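Local coordinates for Sn-glycerol-3-phosphate ABC transporter substrate-binding protein UspB (Mycobacterium tuberculosis, PDB 4MFI) that probably captures glycerophosphocholine outside the membrane and delivers it to an ATP-binding cassette importer, as a substrate-binding protein specific for that ligand, at residues A[80-85]-A[102-107]; A[137-142]-A[150-155]; A[156-161]-A[274-279]; A[204-209]-A[397-402]. All blocks are in the same frame, centred on the assembly; numbering follows the deposited sequence.

Interaction 1. Residues A[80-85]-A[102-107]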
loop_
_atom_site.group_PDB
_atom_site.type_symbol
_atom_site.label_atom_id
_atom_site.label_comp_id
_atom_site.label_asym_id
_atom_site.label_seq_id
_atom_site.Cartn_x
_atom_site.Cartn_y
_atom_site.Cartn_z
ATOM N N GLU A 80 -2.126 -16.086 0.737
ATOM C CA GLU A 80 -2.153 -17.420 0.150
ATOM C C GLU A 80 -1.004 -17.629 -0.833
ATOM O O GLU A 80 -0.412 -18.712 -0.877
ATOM C CB GLU A 80 -3.504 -17.704 -0.512
ATOM C CG GLU A 80 -4.644 -17.834 0.483
ATOM C CD GLU A 80 -5.902 -18.401 -0.139
ATOM O OE1 GLU A 80 -5.898 -18.677 -1.366
ATOM O OE2 GLU A 80 -6.895 -18.570 0.604
ATOM N N VAL A 81 -0.676 -16.602 -1.612
ATOM C CA VAL A 81 0.464 -16.710 -2.520
ATOM C C VAL A 81 1.734 -16.965 -1.719
ATOM O O VAL A 81 2.556 -17.803 -2.092
ATOM C CB VAL A 81 0.634 -15.452 -3.385
ATOM C CG1 VAL A 81 1.887 -15.558 -4.246
ATOM C CG2 VAL A 81 -0.592 -15.253 -4.262
ATOM N N ALA A 82 1.883 -16.249 -0.607
ATOM C CA ALA A 82 3.064 -16.398 0.226
ATOM C C ALA A 82 3.206 -17.827 0.764
ATOM O O ALA A 82 4.311 -18.377 0.767
ATOM C CB ALA A 82 3.048 -15.389 1.358
ATOM N N GLN A 83 2.107 -18.429 1.227
ATOM C CA GLN A 83 2.176 -19.804 1.729
ATOM C C GLN A 83 2.493 -20.803 0.622
ATOM O O GLN A 83 3.242 -21.761 0.835
ATOM C CB GLN A 83 0.897 -20.209 2.461
ATOM C CG GLN A 83 0.598 -19.373 3.703
ATOM C CD GLN A 83 1.739 -19.344 4.715
ATOM O OE1 GLN A 83 2.601 -20.223 4.737
ATOM N NE2 GLN A 83 1.736 -18.332 5.570
ATOM N N LYS A 84 1.927 -20.586 -0.561
ATOM C CA LYS A 84 2.207 -21.480 -1.677
ATOM C C LYS A 84 3.688 -21.392 -2.047
ATOM O O LYS A 84 4.339 -22.417 -2.289
ATOM C CB LYS A 84 1.314 -21.142 -2.871
ATOM C CG LYS A 84 1.359 -22.170 -3.993
ATOM C CD LYS A 84 0.562 -21.681 -5.197
ATOM C CE LYS A 84 0.659 -22.637 -6.377
ATOM N NZ LYS A 84 0.024 -23.950 -6.080
ATOM N N PHE A 85 4.223 -20.172 -2.056
ATOM C CA PHE A 85 5.644 -19.963 -2.315
ATOM C C PHE A 85 6.496 -20.640 -1.241
ATOM O O PHE A 85 7.449 -21.351 -1.555
ATOM C CB PHE A 85 5.951 -18.463 -2.392
ATOM C CG PHE A 85 7.384 -18.139 -2.737
ATOM C CD1 PHE A 85 8.045 -18.806 -3.761
ATOM C CD2 PHE A 85 8.059 -17.132 -2.053
ATOM C CE1 PHE A 85 9.362 -18.486 -4.080
ATOM C CE2 PHE A 85 9.366 -16.809 -2.368
ATOM C CZ PHE A 85 10.024 -17.490 -3.383
ATOM N N ASP A 102 3.592 -5.995 0.641
ATOM C CA ASP A 102 4.460 -5.075 1.371
ATOM C C ASP A 102 5.096 -5.647 2.638
ATOM O O ASP A 102 6.077 -5.094 3.127
ATOM C CB ASP A 102 3.729 -3.749 1.671
ATOM C CG ASP A 102 2.439 -3.920 2.475
ATOM O OD1 ASP A 102 1.879 -5.032 2.538
ATOM O OD2 ASP A 102 1.957 -2.903 3.027
ATOM N N ARG A 103 4.552 -6.750 3.150
ATOM C CA ARG A 103 5.063 -7.381 4.365
ATOM C C ARG A 103 5.816 -8.659 4.032
ATOM O O ARG A 103 6.843 -8.972 4.631
ATOM C CB ARG A 103 3.911 -7.709 5.319
ATOM C CG ARG A 103 3.032 -6.516 5.666
ATOM C CD ARG A 103 1.640 -6.952 6.102
ATOM N NE ARG A 103 1.062 -7.887 5.136
ATOM C CZ ARG A 103 0.245 -8.890 5.443
ATOM N NH1 ARG A 103 -0.132 -9.093 6.707
ATOM N NH2 ARG A 103 -0.196 -9.696 4.482
ATOM N N TRP A 104 5.305 -9.405 3.066
ATOM C CA TRP A 104 5.888 -10.703 2.767
ATOM C C TRP A 104 7.215 -10.632 2.014
ATOM O O TRP A 104 8.048 -11.524 2.166
ATOM C CB TRP A 104 4.899 -11.572 1.996
ATOM C CG TRP A 104 3.838 -12.213 2.848
ATOM C CD1 TRP A 104 2.507 -11.887 2.898
ATOM C CD2 TRP A 104 4.015 -13.301 3.762
ATOM N NE1 TRP A 104 1.851 -12.709 3.789
ATOM C CE2 TRP A 104 2.753 -13.588 4.327
ATOM C CE3 TRP A 104 5.118 -14.066 4.154
ATOM C CZ2 TRP A 104 2.567 -14.604 5.260
ATOM C CZ3 TRP A 104 4.933 -15.078 5.079
ATOM C CH2 TRP A 104 3.666 -15.335 5.628
ATOM N N TRP A 105 7.430 -9.599 1.204
ATOM C CA TRP A 105 8.662 -9.588 0.412
ATOM C C TRP A 105 9.903 -9.605 1.309
ATOM O O TRP A 105 10.852 -10.344 1.030
ATOM C CB TRP A 105 8.697 -8.449 -0.622
ATOM C CG TRP A 105 9.108 -7.108 -0.075
ATOM C CD1 TRP A 105 8.282 -6.069 0.244
ATOM C CD2 TRP A 105 10.445 -6.657 0.196
ATOM N NE1 TRP A 105 9.018 -5.005 0.702
ATOM C CE2 TRP A 105 10.349 -5.337 0.683
ATOM C CE3 TRP A 105 11.714 -7.241 0.075
ATOM C CZ2 TRP A 105 11.467 -4.593 1.060
ATOM C CZ3 TRP A 105 12.833 -6.498 0.448
ATOM C CH2 TRP A 105 12.700 -5.187 0.934
ATOM N N PHE A 106 9.887 -8.835 2.398
ATOM C CA PHE A 106 11.069 -8.775 3.262
ATOM C C PHE A 106 11.255 -10.085 4.012
ATOM O O PHE A 106 12.385 -10.528 4.217
ATOM C CB PHE A 106 11.006 -7.606 4.245
ATOM C CG PHE A 106 12.219 -7.502 5.138
ATOM C CD1 PHE A 106 13.378 -6.891 4.684
ATOM C CD2 PHE A 106 12.200 -8.018 6.428
ATOM C CE1 PHE A 106 14.500 -6.793 5.500
ATOM C CE2 PHE A 106 13.319 -7.927 7.244
ATOM C CZ PHE A 106 14.470 -7.315 6.781
ATOM N N HIS A 107 10.152 -10.699 4.435
ATOM C CA HIS A 107 10.226 -12.006 5.071
ATOM C C HIS A 107 11.032 -12.982 4.216
ATOM O O HIS A 107 11.932 -13.677 4.704
ATOM C CB HIS A 107 8.832 -12.564 5.314
ATOM C CG HIS A 107 8.837 -13.995 5.724
ATOM N ND1 HIS A 107 9.088 -14.398 7.019
ATOM C CD2 HIS A 107 8.658 -15.128 5.001
ATOM C CE1 HIS A 107 9.044 -15.716 7.079
ATOM N NE2 HIS A 107 8.791 -16.184 5.868
#
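In the alpha/beta lobe that carries the parallel strands 39-43, 69-73 and 97-101, Ala82 of helix 78-88 packs against Trp104, at the first turn of helix 104-110. The backbones come close here, with CA of Ala82 and CA of Trp104 6.8 Å apart, a spacing that a methyl group can fill. Ala82 CB stands over one face of the indole in a CH-pi contact, 3.4 Å from the centroid of the five-membered ring and only 15° off its normal. Its nearest ring atom is Trp104 CD2, at 3.3 Å from Ala82 CB, on the bond shared by the two rings. One residue further along, Gln83 brings its amide to the six-membered end: NE2 lies 3.6 Å from Trp104 CH2, with amide and indole planes 89° apart. The bend of the Gln83 chain at chi2 (-55°) turns the amide back to this ring. The polar edge of the indole is held from the first turn of helix 78-88, NE1 bonding to Asp79 OD1, while Arg103 NH2 forms a salt bridge with the same carboxylate oxygen. Dispersion and CH-pi attraction thus join the two helices, and the NE1 bond to Asp79 restrains rotation of the indole under the methyl.

Interaction 2. Residues A[137-142]-A[150-155]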
loop_
_atom_site.group_PDB
_atom_site.type_symbol
_atom_site.label_atom_id
_atom_site.label_comp_id
_atom_site.label_asym_id
_atom_site.label_seq_id
_atom_site.Cartn_x
_atom_site.Cartn_y
_atom_site.Cartn_z
ATOM N N ALA A 137 11.623 2.249 -4.146
ATOM C CA ALA A 137 12.322 2.288 -2.856
ATOM C C ALA A 137 11.674 1.377 -1.817
ATOM O O ALA A 137 12.329 0.958 -0.860
ATOM C CB ALA A 137 12.396 3.713 -2.329
ATOM N N ASP A 138 10.388 1.079 -2.000
ATOM C CA ASP A 138 9.664 0.167 -1.113
ATOM C C ASP A 138 10.346 -1.194 -0.989
ATOM O O ASP A 138 10.168 -1.886 0.021
ATOM C CB ASP A 138 8.245 -0.080 -1.633
ATOM C CG ASP A 138 7.315 1.095 -1.417
ATOM O OD1 ASP A 138 7.463 1.838 -0.418
ATOM O OD2 ASP A 138 6.405 1.263 -2.250
ATOM N N TYR A 139 11.106 -1.589 -2.016
ATOM C CA TYR A 139 11.724 -2.921 -2.039
ATOM C C TYR A 139 13.223 -2.892 -1.826
ATOM O O TYR A 139 13.918 -3.873 -2.102
ATOM C CB TYR A 139 11.392 -3.658 -3.344
ATOM C CG TYR A 139 9.913 -3.645 -3.630
ATOM C CD1 TYR A 139 9.030 -4.422 -2.885
ATOM C CD2 TYR A 139 9.389 -2.833 -4.628
ATOM C CE1 TYR A 139 7.665 -4.391 -3.135
ATOM C CE2 TYR A 139 8.036 -2.802 -4.887
ATOM C CZ TYR A 139 7.176 -3.579 -4.142
ATOM O OH TYR A 139 5.825 -3.531 -4.410
ATOM N N GLU A 140 13.722 -1.758 -1.347
ATOM C CA GLU A 140 15.147 -1.590 -1.119
ATOM C C GLU A 140 15.496 -1.935 0.319
ATOM O O GLU A 140 14.801 -1.540 1.262
ATOM C CB GLU A 140 15.578 -0.156 -1.447
ATOM C CG GLU A 140 17.075 0.089 -1.322
ATOM C CD GLU A 140 17.447 0.823 -0.042
ATOM O OE1 GLU A 140 18.573 0.623 0.463
ATOM O OE2 GLU A 140 16.613 1.610 0.458
ATOM N N PHE A 141 16.557 -2.706 0.481
ATOM C CA PHE A 141 17.114 -2.931 1.796
ATOM C C PHE A 141 18.615 -3.060 1.691
ATOM O O PHE A 141 19.126 -3.863 0.897
ATOM C CB PHE A 141 16.529 -4.171 2.447
ATOM C CG PHE A 141 17.028 -4.389 3.837
ATOM C CD1 PHE A 141 16.673 -3.515 4.855
ATOM C CD2 PHE A 141 17.868 -5.446 4.126
ATOM C CE1 PHE A 141 17.143 -3.700 6.141
ATOM C CE2 PHE A 141 18.342 -5.645 5.409
ATOM C CZ PHE A 141 17.981 -4.769 6.421
ATOM N N ASN A 142 19.321 -2.265 2.494
ATOM C CA ASN A 142 20.780 -2.251 2.478
ATOM C C ASN A 142 21.345 -1.987 1.081
ATOM O O ASN A 142 22.385 -2.536 0.713
ATOM C CB ASN A 142 21.342 -3.575 3.014
ATOM C CG ASN A 142 21.290 -3.676 4.533
ATOM O OD1 ASN A 142 20.725 -2.815 5.217
ATOM N ND2 ASN A 142 21.880 -4.742 5.068
ATOM N N TYR A 150 4.139 -3.426 -8.762
ATOM C CA TYR A 150 3.226 -3.997 -9.751
ATOM C C TYR A 150 1.779 -3.560 -9.509
ATOM O O TYR A 150 1.172 -2.909 -10.359
ATOM C CB TYR A 150 3.339 -5.517 -9.707
ATOM C CG TYR A 150 2.413 -6.296 -10.618
ATOM C CD1 TYR A 150 2.599 -6.307 -12.001
ATOM C CD2 TYR A 150 1.387 -7.073 -10.090
ATOM C CE1 TYR A 150 1.772 -7.054 -12.830
ATOM C CE2 TYR A 150 0.554 -7.824 -10.911
ATOM C CZ TYR A 150 0.749 -7.810 -12.278
ATOM O OH TYR A 150 -0.068 -8.565 -13.091
ATOM N N ALA A 151 1.232 -3.916 -8.348
ATOM C CA ALA A 151 -0.149 -3.579 -7.997
ATOM C C ALA A 151 -0.115 -2.706 -6.750
ATOM O O ALA A 151 -0.161 -3.210 -5.625
ATOM C CB ALA A 151 -0.958 -4.845 -7.741
ATOM N N ARG A 152 0.002 -1.397 -6.955
ATOM C CA ARG A 152 0.292 -0.471 -5.865
ATOM C C ARG A 152 -0.857 0.494 -5.600
ATOM O O ARG A 152 -1.579 0.882 -6.513
ATOM C CB ARG A 152 1.586 0.306 -6.154
ATOM C CG ARG A 152 2.789 -0.588 -6.549
ATOM C CD ARG A 152 3.088 -1.720 -5.534
ATOM N NE ARG A 152 3.064 -1.164 -4.191
ATOM C CZ ARG A 152 4.094 -0.577 -3.589
ATOM N NH1 ARG A 152 5.308 -0.581 -4.142
ATOM N NH2 ARG A 152 3.908 -0.020 -2.403
ATOM N N SER A 153 -1.002 0.875 -4.333
ATOM C CA SER A 153 -2.074 1.747 -3.878
ATOM C C SER A 153 -1.507 2.717 -2.856
ATOM O O SER A 153 -0.365 2.565 -2.413
ATOM C CB SER A 153 -3.130 0.902 -3.186
ATOM O OG SER A 153 -2.527 0.223 -2.097
ATOM N N THR A 154 -2.301 3.718 -2.487
ATOM C CA THR A 154 -1.999 4.565 -1.336
ATOM C C THR A 154 -3.304 4.862 -0.615
ATOM O O THR A 154 -4.387 4.626 -1.156
ATOM C CB THR A 154 -1.390 5.936 -1.728
ATOM O OG1 THR A 154 -2.418 6.772 -2.270
ATOM C CG2 THR A 154 -0.245 5.794 -2.717
ATOM N N PRO A 155 -3.217 5.394 0.608
ATOM C CA PRO A 155 -4.441 5.946 1.189
ATOM C C PRO A 155 -4.881 7.213 0.445
ATOM O O PRO A 155 -4.082 7.873 -0.233
ATOM C CB PRO A 155 -4.017 6.287 2.621
ATOM C CG PRO A 155 -2.867 5.356 2.898
ATOM C CD PRO A 155 -2.125 5.334 1.594
#
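A salt bridge beside the beta hairpin of strands 140-141 and 144-160 links Asp138, in the type I turn from Ala137 to Glu140, to Arg152 on the longer strand. CA of Asp138 and CA of Arg152 are 10.5 Å apart, so the side chains, approaching from opposite directions, span the gap. Arg152 grips end-on, with both terminal nitrogens on one oxygen: NH1 lies 2.9 Å and NH2 2.8 Å from Asp138 OD2. The N-H...O angles of 140° and 142° show that neither bond is straight, as expected when one acceptor is shared by two donors. OD2 sits close to the guanidinium plane. Seen from the carboxylate, NH1 arrives on the anti side near its plane, whereas NH2 comes from well above it. Bends at chi2 and chi3 fold the arginine chain so that Tyr139 OH also comes within 3.0 Å of Arg152 NH1, although the angle is too poor for a hydrogen bond. Thr304 OG1 adds a hydrogen bond to Asp138 OD2, and Gly305 O takes the bond from Arg152 NE, fixing the rotation of the guanidinium. The buried guanidinium is thus matched by a partly exposed carboxylate, which probably keeps both ionised. Tyr150 and Ala151 face Ala307 in a classic beta bulge of the antiparallel pairing with strand 307-310, and the ion pair ties the turn before the hairpin to the long strand beyond its corner at Ala151.

Interaction 3. Residues A[156-161]-A[274-279]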
loop_
_atom_site.group_PDB
_atom_site.type_symbol
_atom_site.label_atom_id
_atom_site.label_comp_id
_atom_site.label_asym_id
_atom_site.label_seq_id
_atom_site.Cartn_x
_atom_site.Cartn_y
_atom_site.Cartn_z
ATOM N N LEU A 156 -6.159 7.538 0.586
ATOM C CA LEU A 156 -6.762 8.697 -0.052
ATOM C C LEU A 156 -7.798 9.255 0.920
ATOM O O LEU A 156 -8.417 8.494 1.664
ATOM C CB LEU A 156 -7.438 8.258 -1.348
ATOM C CG LEU A 156 -7.764 9.335 -2.374
ATOM C CD1 LEU A 156 -6.499 10.053 -2.809
ATOM C CD2 LEU A 156 -8.471 8.702 -3.573
ATOM N N PHE A 157 -7.975 10.575 0.931
ATOM C CA PHE A 157 -8.951 11.217 1.813
ATOM C C PHE A 157 -10.240 11.460 1.030
ATOM O O PHE A 157 -10.277 12.276 0.114
ATOM C CB PHE A 157 -8.379 12.532 2.368
ATOM C CG PHE A 157 -9.200 13.142 3.473
ATOM C CD1 PHE A 157 -10.350 13.877 3.189
ATOM C CD2 PHE A 157 -8.808 13.006 4.802
ATOM C CE1 PHE A 157 -11.116 14.441 4.223
ATOM C CE2 PHE A 157 -9.553 13.577 5.834
ATOM C CZ PHE A 157 -10.712 14.290 5.545
ATOM N N TYR A 158 -11.291 10.728 1.381
ATOM C CA TYR A 158 -12.579 10.845 0.714
ATOM C C TYR A 158 -13.479 11.774 1.512
ATOM O O TYR A 158 -13.527 11.685 2.743
ATOM C CB TYR A 158 -13.243 9.470 0.617
ATOM C CG TYR A 158 -12.520 8.476 -0.267
ATOM C CD1 TYR A 158 -12.845 8.364 -1.615
ATOM C CD2 TYR A 158 -11.527 7.633 0.241
ATOM C CE1 TYR A 158 -12.214 7.451 -2.438
ATOM C CE2 TYR A 158 -10.873 6.710 -0.589
ATOM C CZ TYR A 158 -11.225 6.629 -1.930
ATOM O OH TYR A 158 -10.612 5.719 -2.774
ATOM N N TYR A 159 -14.210 12.652 0.832
ATOM C CA TYR A 159 -15.124 13.547 1.540
ATOM C C TYR A 159 -16.445 13.778 0.823
ATOM O O TYR A 159 -16.506 13.829 -0.407
ATOM C CB TYR A 159 -14.456 14.873 1.926
ATOM C CG TYR A 159 -14.073 15.811 0.794
ATOM C CD1 TYR A 159 -12.874 15.656 0.098
ATOM C CD2 TYR A 159 -14.887 16.889 0.456
ATOM C CE1 TYR A 159 -12.510 16.541 -0.920
ATOM C CE2 TYR A 159 -14.535 17.774 -0.552
ATOM C CZ TYR A 159 -13.352 17.595 -1.244
ATOM O OH TYR A 159 -13.013 18.484 -2.241
ATOM N N ASN A 160 -17.493 13.893 1.630
ATOM C CA ASN A 160 -18.860 14.103 1.179
ATOM C C ASN A 160 -19.071 15.603 0.975
ATOM O O ASN A 160 -19.011 16.385 1.933
ATOM C CB ASN A 160 -19.779 13.538 2.265
ATOM C CG ASN A 160 -21.243 13.652 1.939
ATOM O OD1 ASN A 160 -21.720 14.684 1.476
ATOM N ND2 ASN A 160 -21.984 12.586 2.232
ATOM N N LYS A 161 -19.304 16.014 -0.271
ATOM C CA LYS A 161 -19.391 17.442 -0.582
ATOM C C LYS A 161 -20.630 18.107 0.000
ATOM O O LYS A 161 -20.587 19.284 0.336
ATOM C CB LYS A 161 -19.280 17.691 -2.083
ATOM C CG LYS A 161 -17.913 17.342 -2.616
ATOM C CD LYS A 161 -17.595 18.109 -3.879
ATOM C CE LYS A 161 -16.219 17.748 -4.393
ATOM N NZ LYS A 161 -15.844 18.611 -5.541
ATOM N N GLY A 274 -7.630 1.946 -3.932
ATOM C CA GLY A 274 -8.258 0.773 -4.514
ATOM C C GLY A 274 -9.766 0.745 -4.344
ATOM O O GLY A 274 -10.459 -0.018 -5.026
ATOM N N SER A 275 -10.277 1.574 -3.438
ATOM C CA SER A 275 -11.712 1.651 -3.191
ATOM C C SER A 275 -12.404 2.701 -4.046
ATOM O O SER A 275 -13.631 2.813 -4.012
ATOM C CB SER A 275 -11.986 1.941 -1.715
ATOM O OG SER A 275 -11.598 0.841 -0.914
ATOM N N LEU A 276 -11.630 3.466 -4.812
ATOM C CA LEU A 276 -12.189 4.584 -5.573
ATOM C C LEU A 276 -13.278 4.159 -6.565
ATOM O O LEU A 276 -14.350 4.766 -6.610
ATOM C CB LEU A 276 -11.081 5.379 -6.278
ATOM C CG LEU A 276 -11.511 6.586 -7.119
ATOM C CD1 LEU A 276 -12.316 7.591 -6.292
ATOM C CD2 LEU A 276 -10.302 7.267 -7.751
ATOM N N ALA A 277 -13.024 3.106 -7.334
ATOM C CA ALA A 277 -14.006 2.655 -8.317
ATOM C C ALA A 277 -15.318 2.219 -7.656
ATOM O O ALA A 277 -16.411 2.548 -8.138
ATOM C CB ALA A 277 -13.435 1.538 -9.165
ATOM N N GLY A 278 -15.213 1.491 -6.548
ATOM C CA GLY A 278 -16.388 1.015 -5.835
ATOM C C GLY A 278 -17.212 2.138 -5.228
ATOM O O GLY A 278 -18.446 2.130 -5.299
ATOM N N ILE A 279 -16.531 3.105 -4.622
ATOM C CA ILE A 279 -17.206 4.267 -4.064
ATOM C C ILE A 279 -17.882 5.079 -5.171
ATOM O O ILE A 279 -19.023 5.519 -5.023
ATOM C CB ILE A 279 -16.220 5.134 -3.253
ATOM C CG1 ILE A 279 -15.747 4.358 -2.014
ATOM C CG2 ILE A 279 -16.861 6.456 -2.865
ATOM C CD1 ILE A 279 -14.554 4.972 -1.312
#
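Tyr158 leaves strand 144-160 toward the start of helix 276-282, its CB directed at the helical segment and its ring reaching across to it. With chi1 at -66°, CG lies opposite the carbonyl carbon, and the ring then stands nearly perpendicular to the CA-CB-CG plane (chi2 -92°). CG and CD1 begin the contact with Ile279, CD1 of the tyrosine lying 3.8 Å from CD1 of the isoleucine. At CE1 the packing tightens: Ile279 CD1 is 3.6 Å away over the face, while Leu276 CD1 is 3.9 Å from Tyr158 CE1, near the ring plane at its edge. The methyl of Ile279 is 3.7 Å from the ring centroid and 16° off the normal, a CH-pi contact. This is packing of a helix on a sheet: the strand pairs antiparallel with 268-272 and 287-290, and both Leu276 and Ile279 also rest on Phe287 of the latter. Beyond CZ, the hydroxyl reaches the first residues of the helical segment, with OH 3.6 Å from Leu276 CB. OH also comes within 3.2 Å of Leu276 N, but at an angle too poor for a hydrogen bond; its hydrogen-bond partner is Ser272 O, at the end of strand 268-272.

Interaction 4. Residues A[204-209]-A[397-402]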
loop_
_atom_site.group_PDB
_atom_site.type_symbol
_atom_site.label_atom_id
_atom_site.label_comp_id
_atom_site.label_asym_id
_atom_site.label_seq_id
_atom_site.Cartn_x
_atom_site.Cartn_y
_atom_site.Cartn_z
ATOM N N ASP A 204 -8.244 -4.265 10.295
ATOM C CA ASP A 204 -7.751 -4.782 9.023
ATOM C C ASP A 204 -6.904 -3.793 8.223
ATOM O O ASP A 204 -6.185 -4.204 7.309
ATOM C CB ASP A 204 -8.896 -5.316 8.166
ATOM C CG ASP A 204 -9.253 -6.754 8.505
ATOM O OD1 ASP A 204 -8.362 -7.507 8.966
ATOM O OD2 ASP A 204 -10.423 -7.134 8.301
ATOM N N LEU A 205 -6.974 -2.505 8.558
ATOM C CA LEU A 205 -6.256 -1.498 7.778
ATOM C C LEU A 205 -5.698 -0.319 8.568
ATOM O O LEU A 205 -4.948 0.489 8.024
ATOM C CB LEU A 205 -7.154 -0.967 6.657
ATOM C CG LEU A 205 -6.445 -0.472 5.401
ATOM C CD1 LEU A 205 -5.674 -1.605 4.753
ATOM C CD2 LEU A 205 -7.447 0.111 4.427
ATOM N N ILE A 206 -6.053 -0.201 9.842
ATOM C CA ILE A 206 -5.727 1.022 10.572
ATOM C C ILE A 206 -4.218 1.264 10.763
ATOM O O ILE A 206 -3.778 2.408 10.717
ATOM C CB ILE A 206 -6.503 1.116 11.918
ATOM C CG1 ILE A 206 -6.361 2.504 12.559
ATOM C CG2 ILE A 206 -6.034 0.035 12.879
ATOM C CD1 ILE A 206 -6.902 3.632 11.696
ATOM N N SER A 207 -3.403 0.220 10.938
ATOM C CA SER A 207 -1.966 0.513 11.035
ATOM C C SER A 207 -1.418 1.107 9.743
ATOM O O SER A 207 -0.455 1.868 9.767
ATOM C CB SER A 207 -1.123 -0.689 11.471
ATOM O OG SER A 207 -1.057 -1.674 10.454
ATOM N N TRP A 208 -2.043 0.778 8.615
ATOM C CA TRP A 208 -1.651 1.373 7.342
ATOM C C TRP A 208 -2.108 2.821 7.224
ATOM O O TRP A 208 -1.305 3.702 6.909
ATOM C CB TRP A 208 -2.216 0.544 6.188
ATOM C CG TRP A 208 -1.695 0.905 4.830
ATOM C CD1 TRP A 208 -0.387 0.912 4.419
ATOM C CD2 TRP A 208 -2.478 1.246 3.680
ATOM N NE1 TRP A 208 -0.312 1.254 3.088
ATOM C CE2 TRP A 208 -1.583 1.461 2.611
ATOM C CE3 TRP A 208 -3.855 1.397 3.450
ATOM C CZ2 TRP A 208 -2.017 1.804 1.329
ATOM C CZ3 TRP A 208 -4.285 1.747 2.180
ATOM C CH2 TRP A 208 -3.370 1.945 1.133
ATOM N N THR A 209 -3.392 3.071 7.476
ATOM C CA THR A 209 -3.935 4.416 7.283
ATOM C C THR A 209 -3.512 5.403 8.368
ATOM O O THR A 209 -3.410 6.600 8.096
ATOM C CB THR A 209 -5.470 4.436 7.150
ATOM O OG1 THR A 209 -6.060 3.956 8.362
ATOM C CG2 THR A 209 -5.938 3.589 5.964
ATOM N N ALA A 397 -4.237 -3.946 16.099
ATOM C CA ALA A 397 -5.055 -4.378 17.226
ATOM C C ALA A 397 -5.016 -3.348 18.346
ATOM O O ALA A 397 -6.031 -3.081 18.987
ATOM C CB ALA A 397 -4.600 -5.744 17.732
ATOM N N GLY A 398 -3.849 -2.748 18.570
ATOM C CA GLY A 398 -3.723 -1.722 19.589
ATOM C C GLY A 398 -4.514 -0.471 19.250
ATOM O O GLY A 398 -5.216 0.082 20.097
ATOM N N LEU A 399 -4.407 -0.022 18.006
ATOM C CA LEU A 399 -5.182 1.130 17.561
ATOM C C LEU A 399 -6.681 0.847 17.633
ATOM O O LEU A 399 -7.469 1.729 17.995
ATOM C CB LEU A 399 -4.769 1.531 16.146
ATOM C CG LEU A 399 -3.374 2.152 16.064
ATOM C CD1 LEU A 399 -2.870 2.161 14.621
ATOM C CD2 LEU A 399 -3.378 3.565 16.646
ATOM N N GLU A 400 -7.084 -0.381 17.314
ATOM C CA GLU A 400 -8.498 -0.719 17.385
ATOM C C GLU A 400 -8.991 -0.732 18.836
ATOM O O GLU A 400 -10.126 -0.350 19.104
ATOM C CB GLU A 400 -8.800 -2.045 16.684
ATOM C CG GLU A 400 -10.287 -2.236 16.408
ATOM C CD GLU A 400 -10.605 -3.597 15.826
ATOM O OE1 GLU A 400 -10.475 -4.604 16.557
ATOM O OE2 GLU A 400 -10.992 -3.667 14.637
ATOM N N SER A 401 -8.135 -1.164 19.760
ATOM C CA SER A 401 -8.472 -1.156 21.184
ATOM C C SER A 401 -8.641 0.272 21.707
ATOM O O SER A 401 -9.564 0.563 22.470
ATOM C CB SER A 401 -7.387 -1.880 21.980
ATOM O OG SER A 401 -7.683 -1.902 23.364
ATOM N N ILE A 402 -7.744 1.161 21.290
ATOM C CA ILE A 402 -7.853 2.578 21.618
ATOM C C ILE A 402 -9.158 3.136 21.047
ATOM O O ILE A 402 -9.907 3.837 21.737
ATOM C CB ILE A 402 -6.634 3.365 21.087
ATOM C CG1 ILE A 402 -5.370 2.951 21.849
ATOM C CG2 ILE A 402 -6.846 4.864 21.205
ATOM C CD1 ILE A 402 -4.074 3.328 21.124
#
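Ile206 and Leu399 make the direct contact between the short helix 206-209 and the long helix 391-405, and it is wholly apolar. Both residues direct CB at the opposing segment, across a CA-CA separation of 7.0 Å between Ile206 and Leu399. Ile206 meets Leu399 with its two gamma branches: CG2 lies 3.8 Å and CG1 4.0 Å from Leu399 CB, so the leucine methylene sits against the fork of the isoleucine. Because CG1 of Ile206 is turned opposite the backbone N (chi1 -170°), CG2 occupies the position between N and the carbonyl carbon. Leu399 reaches further with one methyl, CD1, which rests 4.0 Å from Ser207 CA and equally far from Ile206 O, on the backbone of the short helix. In the second shell, polar bonds position this edge of the helix. Ser207 N bonds to Ser396 OG, one turn before Leu399, and Ser207 OG is held by Arg385 NE and by Asp392 O. Asp204 adds a salt bridge to Arg393, tying the loop before the short helix to the same long helix. Further out, Leu399 also packs on Phe413 of helix 409-427, and Trp208, whose CB points away from this contact, reaches Ser153 and Pro155 of strand 144-160, so that helix 206-209 sits between helix 391-405 and that strand.

In the fold
Interactions 2 and 4 are buried, whereas 1 and 3 are partly buried. Chemistry does not simply follow depth: interaction 2, whose centre is about 7 Å from that of the chain, is the one built on charge, while interaction 4, also buried, is aliphatic. Interactions 1 and 3 each set a methyl over an aromatic face, yet their centres lie 28 Å apart on opposite sides of the chain's centre. Interactions 2 and 3 use successive parts of strand 144-160. Trp105 and Phe106 of 102-107 pack on 138-141, joining interaction 1 to 2, and Trp208 rests on 153-155, joining 2 to 4. Interaction 2 is thus touched by both, and interactions 3 and 4 remain about 6 Å apart at their nearest atoms.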